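Side-chain contact in MAR1 Ribonuclease (Caenorhabditis elegans, PDB 2B34), which is probably a hydrolase of the isochorismatase family, perhaps acting as a ribonuclease, although its substrate is not firmly established: residues Leu43-Ala46 with Ala47-Leu50. Numbering follows the deposited sequence.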
ATOM      1  N   LEU A  43     -17.149  19.898   1.179  1.00 16.48           N
ATOM      2  CA  LEU A  43     -16.042  20.422   1.973  1.00 16.99           C
ATOM      3  C   LEU A  43     -16.057  21.943   2.056  1.00 17.32           C
ATOM      4  O   LEU A  43     -15.786  22.510   3.115  1.00 17.13           O
ATOM      5  CB  LEU A  43     -14.702  19.922   1.435  1.00 16.91           C
ATOM      6  CG  LEU A  43     -14.387  18.545   2.020  1.00 17.64           C
ATOM      7  CD1 LEU A  43     -13.959  17.586   0.950  1.00 18.00           C
ATOM      8  CD2 LEU A  43     -13.381  18.633   3.168  1.00 17.34           C
ATOM      9  N   ILE A  44     -16.371  22.588   0.932  1.00 17.43           N
ATOM     10  CA  ILE A  44     -16.544  24.041   0.883  1.00 17.73           C
ATOM     11  C   ILE A  44     -17.647  24.505   1.846  1.00 17.73           C
ATOM     12  O   ILE A  44     -17.452  25.467   2.585  1.00 17.91           O
ATOM     13  CB  ILE A  44     -16.802  24.526  -0.563  1.00 17.56           C
ATOM     14  CG1 ILE A  44     -15.484  24.571  -1.344  1.00 17.57           C
ATOM     15  CG2 ILE A  44     -17.463  25.899  -0.575  1.00 17.85           C
ATOM     16  CD1 ILE A  44     -15.652  24.589  -2.854  1.00 17.64           C
ATOM     17  N   ASP A  45     -18.787  23.808   1.835  1.00 18.04           N
ATOM     18  CA  ASP A  45     -19.891  24.079   2.759  1.00 18.20           C
ATOM     19  C   ASP A  45     -19.468  23.859   4.209  1.00 18.38           C
ATOM     20  O   ASP A  45     -19.783  24.671   5.082  1.00 18.35           O
ATOM     21  CB  ASP A  45     -21.096  23.182   2.458  1.00 18.26           C
ATOM     22  CG  ASP A  45     -21.823  23.558   1.177  1.00 18.86           C
ATOM     23  OD1 ASP A  45     -21.686  24.701   0.685  1.00 19.06           O
ATOM     24  OD2 ASP A  45     -22.555  22.686   0.660  1.00 20.17           O
ATOM     25  N   ALA A  46     -18.762  22.754   4.456  1.00 18.50           N
ATOM     26  CA  ALA A  46     -18.259  22.436   5.790  1.00 18.61           C
ATOM     27  C   ALA A  46     -17.297  23.502   6.295  1.00 18.81           C
ATOM     28  O   ALA A  46     -17.362  23.882   7.462  1.00 18.81           O
ATOM     29  CB  ALA A  46     -17.596  21.073   5.806  1.00 18.63           C
ATOM     30  N   ALA A  47     -16.416  23.981   5.415  1.00 18.94           N
ATOM     31  CA  ALA A  47     -15.459  25.032   5.775  1.00 19.21           C
ATOM     32  C   ALA A  47     -16.154  26.355   6.127  1.00 19.40           C
ATOM     33  O   ALA A  47     -15.773  27.024   7.090  1.00 19.37           O
ATOM     34  CB  ALA A  47     -14.431  25.234   4.667  1.00 19.06           C
ATOM     35  N   ARG A  48     -17.181  26.716   5.357  1.00 19.84           N
ATOM     36  CA  ARG A  48     -17.980  27.920   5.624  1.00 20.25           C
ATOM     37  C   ARG A  48     -18.701  27.812   6.975  1.00 20.64           C
ATOM     38  O   ARG A  48     -18.694  28.753   7.770  1.00 20.58           O
ATOM     39  CB  ARG A  48     -18.984  28.162   4.488  1.00 20.23           C
ATOM     40  CG  ARG A  48     -19.788  29.465   4.597  1.00 20.52           C
ATOM     41  CD  ARG A  48     -20.987  29.487   3.635  1.00 20.22           C
ATOM     42  NE  ARG A  48     -21.974  28.458   3.969  1.00 20.82           N
ATOM     43  CZ  ARG A  48     -22.288  27.413   3.202  1.00 20.60           C
ATOM     44  NH1 ARG A  48     -21.721  27.240   2.011  1.00 19.51           N
ATOM     45  NH2 ARG A  48     -23.187  26.540   3.628  1.00 20.23           N
ATOM     46  N   ILE A  49     -19.308  26.654   7.222  1.00 21.17           N
ATOM     47  CA  ILE A  49     -20.023  26.372   8.469  1.00 21.47           C
ATOM     48  C   ILE A  49     -19.100  26.464   9.680  1.00 21.60           C
ATOM     49  O   ILE A  49     -19.456  27.064  10.700  1.00 21.98           O
ATOM     50  CB  ILE A  49     -20.717  24.973   8.423  1.00 21.55           C
ATOM     51  CG1 ILE A  49     -21.851  24.946   7.384  1.00 22.01           C
ATOM     52  CG2 ILE A  49     -21.222  24.540   9.806  1.00 21.55           C
ATOM     53  CD1 ILE A  49     -22.897  26.043   7.545  1.00 23.57           C
ATOM     54  N   LEU A  50     -17.907  25.887   9.552  1.00 21.58           N
ATOM     55  CA  LEU A  50     -16.961  25.793  10.664  1.00 21.52           C
ATOM     56  C   LEU A  50     -15.965  26.950  10.727  1.00 21.34           C
ATOM     57  O   LEU A  50     -15.063  26.946  11.566  1.00 21.34           O
ATOM     58  CB  LEU A  50     -16.224  24.448  10.626  1.00 21.31           C
ATOM     59  CG  LEU A  50     -17.096  23.185  10.696  1.00 21.68           C
ATOM     60  CD1 LEU A  50     -16.280  21.937  10.375  1.00 20.74           C
ATOM     61  CD2 LEU A  50     -17.792  23.049  12.047  1.00 21.21           C
TER
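Asp45 and Arg48, three residues apart on one helix, form a salt bridge in which Arg48 NH1 donates to Asp45 OD1 at 2.9 Å. The oxygen is met on its anti side, 33° out of the carboxylate plane, and the two flat groups are turned 59° against each other; across the pair only NH1 bonds to OD1, while Arg48 NH2 stays 3.8 Å from Asp45 OD1. Arg48 begins with CG anti to the backbone N (chi1 -175°), then bends at chi3, which folds the guanidinium back until one face lies over Asp45 O. Each charge has a second mate: Arg41 NE pairs with the same OD1, and Gly74 O accepts from NH1. Without the guanidinium, as with an alanine here, Asp45 OD1 would probably lose one of its two basic partners and Gly74 O this donor. The backbone carries the usual i to i+4 bonds, from Ala47 N to Leu43 O (2.8 Å) through Leu50 N to Ala46 O (2.9 Å). Ile49 packs on helix 177-183. Farther round, Ile44 and Ala47 pack on strand 15-20, Leu43 and Leu50 against helix 161-169. This is an i to i+3 salt bridge on the last turns of the crossover helix in a parallel beta-alpha-beta unit of the isochorismatase-type fold.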